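Local coordinates for hypothetical protein (Staphylococcus aureus subsp. aureus, PDB 1QYI) that is of unknown function but carries a haloacid dehalogenase (HAD)-like domain, so it is probably a hydrolase of that superfamily, at residues A[58-69]-A[128-137]. Numbering follows the deposited sequence.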
loop_
_atom_site.group_PDB
_atom_site.type_symbol
_atom_site.label_atom_id
_atom_site.label_comp_id
_atom_site.label_asym_id
_atom_site.label_seq_id
_atom_site.Cartn_x
_atom_site.Cartn_y
_atom_site.Cartn_z
ATOM N N ARG A 58 13.227 6.228 12.830
ATOM C CA ARG A 58 14.550 5.615 12.911
ATOM C C ARG A 58 14.858 4.739 11.700
ATOM O O ARG A 58 15.909 4.879 11.075
ATOM C CB ARG A 58 14.679 4.757 14.170
ATOM C CG ARG A 58 14.725 5.507 15.481
ATOM C CD ARG A 58 15.082 4.525 16.580
ATOM N NE ARG A 58 16.425 3.977 16.363
ATOM C CZ ARG A 58 16.877 2.844 16.894
ATOM N NH1 ARG A 58 16.093 2.116 17.682
ATOM N NH2 ARG A 58 18.113 2.442 16.638
ATOM N N ILE A 59 13.941 3.828 11.384
ATOM C CA ILE A 59 14.117 2.907 10.263
ATOM C C ILE A 59 14.315 3.630 8.928
ATOM O O ILE A 59 15.309 3.399 8.245
ATOM C CB ILE A 59 12.907 1.926 10.140
ATOM C CG1 ILE A 59 12.721 1.145 11.441
ATOM C CG2 ILE A 59 13.140 0.941 8.994
ATOM C CD1 ILE A 59 13.946 0.334 11.858
ATOM N N PHE A 60 13.387 4.513 8.568
ATOM C CA PHE A 60 13.473 5.237 7.304
ATOM C C PHE A 60 14.234 6.571 7.297
ATOM O O PHE A 60 14.361 7.204 6.245
ATOM C CB PHE A 60 12.066 5.461 6.728
ATOM C CG PHE A 60 11.326 4.196 6.407
ATOM C CD1 PHE A 60 11.908 3.218 5.611
ATOM C CD2 PHE A 60 10.034 3.988 6.892
ATOM C CE1 PHE A 60 11.218 2.044 5.299
ATOM C CE2 PHE A 60 9.333 2.819 6.585
ATOM C CZ PHE A 60 9.924 1.845 5.788
ATOM N N GLN A 61 14.731 6.993 8.458
ATOM C CA GLN A 61 15.485 8.240 8.581
ATOM C C GLN A 61 14.705 9.455 8.070
ATOM O O GLN A 61 15.066 10.074 7.062
ATOM C CB GLN A 61 16.807 8.121 7.829
ATOM C CG GLN A 61 17.680 6.995 8.329
ATOM C CD GLN A 61 18.348 7.311 9.651
ATOM O OE1 GLN A 61 19.300 8.090 9.711
ATOM N NE2 GLN A 61 17.843 6.717 10.723
ATOM N N LYS A 62 13.636 9.795 8.777
ATOM C CA LYS A 62 12.798 10.921 8.398
ATOM C C LYS A 62 12.148 10.667 7.050
ATOM O O LYS A 62 11.816 11.605 6.327
ATOM C CB LYS A 62 13.605 12.223 8.336
ATOM C CG LYS A 62 13.839 12.906 9.690
ATOM C CD LYS A 62 12.522 13.274 10.376
ATOM C CE LYS A 62 12.765 13.965 11.712
ATOM N NZ LYS A 62 11.501 14.365 12.398
ATOM N N ASP A 63 11.975 9.396 6.710
ATOM C CA ASP A 63 11.340 9.030 5.449
ATOM C C ASP A 63 12.212 9.256 4.221
ATOM O O ASP A 63 11.745 9.124 3.082
ATOM C CB ASP A 63 10.018 9.777 5.307
ATOM C CG ASP A 63 8.914 9.137 6.115
ATOM O OD1 ASP A 63 9.232 8.372 7.061
ATOM O OD2 ASP A 63 7.729 9.404 5.817
ATOM N N LYS A 64 13.481 9.585 4.452
ATOM C CA LYS A 64 14.415 9.794 3.359
ATOM C C LYS A 64 14.563 8.493 2.564
ATOM O O LYS A 64 14.515 8.511 1.338
ATOM C CB LYS A 64 15.762 10.285 3.919
ATOM C CG LYS A 64 15.725 11.757 4.370
ATOM C CD LYS A 64 17.094 12.336 4.759
ATOM C CE LYS A 64 17.687 11.671 5.998
ATOM N NZ LYS A 64 18.937 12.354 6.456
ATOM N N ILE A 65 14.721 7.373 3.277
ATOM C CA ILE A 65 14.858 6.039 2.676
ATOM C C ILE A 65 13.545 5.693 1.970
ATOM O O ILE A 65 13.533 5.161 0.859
ATOM C CB ILE A 65 15.121 4.948 3.761
ATOM C CG1 ILE A 65 16.395 5.261 4.543
ATOM C CG2 ILE A 65 15.283 3.577 3.110
ATOM C CD1 ILE A 65 16.672 4.280 5.671
ATOM N N LEU A 66 12.442 6.021 2.633
ATOM C CA LEU A 66 11.102 5.756 2.129
ATOM C C LEU A 66 10.773 6.508 0.838
ATOM O O LEU A 66 10.067 5.986 -0.027
ATOM C CB LEU A 66 10.084 6.099 3.218
ATOM C CG LEU A 66 8.589 6.057 2.897
ATOM C CD1 LEU A 66 8.203 4.741 2.230
ATOM C CD2 LEU A 66 7.813 6.252 4.190
ATOM N N ASN A 67 11.289 7.729 0.707
ATOM C CA ASN A 67 11.047 8.534 -0.487
ATOM C C ASN A 67 12.005 8.199 -1.627
ATOM O O ASN A 67 11.679 8.408 -2.799
ATOM C CB ASN A 67 11.153 10.023 -0.157
ATOM C CG ASN A 67 10.028 10.500 0.730
ATOM O OD1 ASN A 67 8.853 10.279 0.428
ATOM N ND2 ASN A 67 10.374 11.157 1.834
ATOM N N LYS A 68 13.185 7.686 -1.286
ATOM C CA LYS A 68 14.175 7.318 -2.292
ATOM C C LYS A 68 13.671 6.093 -3.052
ATOM O O LYS A 68 13.798 6.018 -4.272
ATOM C CB LYS A 68 15.524 6.992 -1.633
ATOM C CG LYS A 68 16.769 7.359 -2.462
ATOM C CD LYS A 68 16.692 6.888 -3.918
ATOM C CE LYS A 68 18.002 7.142 -4.679
ATOM N NZ LYS A 68 18.407 8.578 -4.717
ATOM N N LEU A 69 13.096 5.137 -2.323
ATOM C CA LEU A 69 12.570 3.913 -2.921
ATOM C C LEU A 69 11.443 4.244 -3.885
ATOM O O LEU A 69 11.219 3.527 -4.859
ATOM C CB LEU A 69 12.055 2.973 -1.832
ATOM C CG LEU A 69 13.056 2.568 -0.744
ATOM C CD1 LEU A 69 12.320 1.826 0.359
ATOM C CD2 LEU A 69 14.154 1.703 -1.333
ATOM N N LEU A 128 23.306 -0.840 14.850
ATOM C CA LEU A 128 22.384 -0.764 13.721
ATOM C C LEU A 128 22.791 -0.029 12.442
ATOM O O LEU A 128 22.729 -0.610 11.349
ATOM C CB LEU A 128 21.047 -0.219 14.203
ATOM C CG LEU A 128 19.877 -0.411 13.242
ATOM C CD1 LEU A 128 19.830 -1.832 12.674
ATOM C CD2 LEU A 128 18.614 -0.102 14.015
ATOM N N ASN A 129 23.198 1.231 12.574
ATOM C CA ASN A 129 23.580 2.054 11.425
ATOM C C ASN A 129 22.412 2.136 10.431
ATOM O O ASN A 129 22.499 1.651 9.297
ATOM C CB ASN A 129 24.822 1.479 10.733
ATOM C CG ASN A 129 25.280 2.322 9.544
ATOM O OD1 ASN A 129 26.196 1.936 8.819
ATOM N ND2 ASN A 129 24.647 3.472 9.343
ATOM N N GLU A 130 21.326 2.775 10.867
ATOM C CA GLU A 130 20.116 2.909 10.060
ATOM C C GLU A 130 20.230 3.850 8.872
ATOM O O GLU A 130 19.228 4.298 8.323
ATOM C CB GLU A 130 18.924 3.313 10.949
ATOM C CG GLU A 130 19.227 4.316 12.062
ATOM C CD GLU A 130 20.130 3.755 13.153
ATOM O OE1 GLU A 130 19.679 2.878 13.923
ATOM O OE2 GLU A 130 21.299 4.192 13.225
ATOM N N GLN A 131 21.454 4.130 8.457
ATOM C CA GLN A 131 21.662 5.007 7.319
ATOM C C GLN A 131 22.167 4.158 6.139
ATOM O O GLN A 131 22.104 4.572 4.977
ATOM C CB GLN A 131 22.691 6.080 7.680
ATOM C CG GLN A 131 22.673 7.309 6.785
ATOM C CD GLN A 131 21.719 8.397 7.259
ATOM O OE1 GLN A 131 20.494 8.276 7.162
ATOM N NE2 GLN A 131 22.286 9.463 7.798
ATOM N N LEU A 132 22.645 2.955 6.449
ATOM C CA LEU A 132 23.175 2.046 5.440
ATOM C C LEU A 132 22.280 1.852 4.210
ATOM O O LEU A 132 22.739 2.018 3.074
ATOM C CB LEU A 132 23.478 0.680 6.067
ATOM C CG LEU A 132 24.197 -0.301 5.135
ATOM C CD1 LEU A 132 25.543 0.281 4.732
ATOM C CD2 LEU A 132 24.381 -1.639 5.829
ATOM N N PRO A 133 20.993 1.496 4.413
ATOM C CA PRO A 133 20.110 1.298 3.258
ATOM C C PRO A 133 20.073 2.504 2.321
ATOM O O PRO A 133 20.061 2.351 1.098
ATOM C CB PRO A 133 18.756 0.988 3.902
ATOM C CG PRO A 133 18.845 1.634 5.255
ATOM C CD PRO A 133 20.254 1.349 5.681
ATOM N N LEU A 134 20.076 3.699 2.899
ATOM C CA LEU A 134 20.050 4.928 2.112
ATOM C C LEU A 134 21.366 5.102 1.364
ATOM O O LEU A 134 21.391 5.591 0.238
ATOM C CB LEU A 134 19.820 6.128 3.029
ATOM C CG LEU A 134 19.697 7.481 2.343
ATOM C CD1 LEU A 134 18.447 7.500 1.482
ATOM C CD2 LEU A 134 19.638 8.573 3.390
ATOM N N GLN A 135 22.459 4.710 2.008
ATOM C CA GLN A 135 23.781 4.816 1.409
ATOM C C GLN A 135 24.008 3.602 0.509
ATOM O O GLN A 135 25.106 3.371 0.002
ATOM C CB GLN A 135 24.842 4.874 2.499
ATOM C CG GLN A 135 24.653 6.037 3.464
ATOM C CD GLN A 135 25.606 5.969 4.640
ATOM O OE1 GLN A 135 25.738 6.925 5.400
ATOM N NE2 GLN A 135 26.269 4.827 4.800
ATOM N N PHE A 136 22.950 2.825 0.325
ATOM C CA PHE A 136 22.993 1.653 -0.525
ATOM C C PHE A 136 22.406 2.031 -1.884
ATOM O O PHE A 136 22.937 1.655 -2.925
ATOM C CB PHE A 136 22.175 0.520 0.105
ATOM C CG PHE A 136 21.731 -0.527 -0.878
ATOM C CD1 PHE A 136 22.649 -1.392 -1.465
ATOM C CD2 PHE A 136 20.392 -0.626 -1.242
ATOM C CE1 PHE A 136 22.236 -2.339 -2.401
ATOM C CE2 PHE A 136 19.970 -1.567 -2.176
ATOM C CZ PHE A 136 20.892 -2.424 -2.758
ATOM N N LEU A 137 21.312 2.786 -1.854
ATOM C CA LEU A 137 20.611 3.212 -3.063
ATOM C C LEU A 137 21.345 4.307 -3.836
ATOM O O LEU A 137 21.012 4.592 -4.986
ATOM C CB LEU A 137 19.203 3.693 -2.692
ATOM C CG LEU A 137 18.374 2.748 -1.813
ATOM C CD1 LEU A 137 17.196 3.498 -1.261
ATOM C CD2 LEU A 137 17.940 1.531 -2.599
HETATM O O HOH W 1 17.583 2.251 8.123
#
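Ile65 packs obliquely against Pro133 and Leu134, and this apolar patch is the tight part of the contact. Its CG1 branch lies beside the backbone N (chi1 -59°) and, extended from there, sets CD1 against Pro133 CG at 3.4 Å, while CG1 itself meets Leu134 CB at 3.8 Å. One turn on, Leu69 crosses Leu137 at about a right angle, CD2 to CD1 at 3.5 Å; branched aliphatic chains suit such a seam because they fill it without leaving polar atoms to satisfy. Lys68 marks the looser margin, its methylenes running antiparallel to the Leu137 side chain, with CB nearest CD1 (3.9 Å) and CE beside Leu137 CB and O.

Toward 58-61 the contact turns polar. Arg58, long enough to reach across from the last turn of its helix, forms a salt bridge from NH2 to Glu130 OE1 (3.2 Å), but the bond is bent (139°) and comes from above the carboxylate plane, so it is probably modest in strength. Gln61 folds back so that NE2 donates to Arg58 O at 2.7 Å, in the carbonyl plane and on a lone pair; this fixes its amide over the aliphatic part of Glu130. A water bridges the carbonyls of Ile59 and Glu130, giving a hydrogen to each.

Gln61, just past helix 49-60, takes positive phi and begins a type I' turn into helix 64-71. The contact joins these two helices to the segment leading into helix 134-137, within the long, strand-free insertion after strand 3-6, consistent with the helical cap of a parallel, Rossmann-like HAD core.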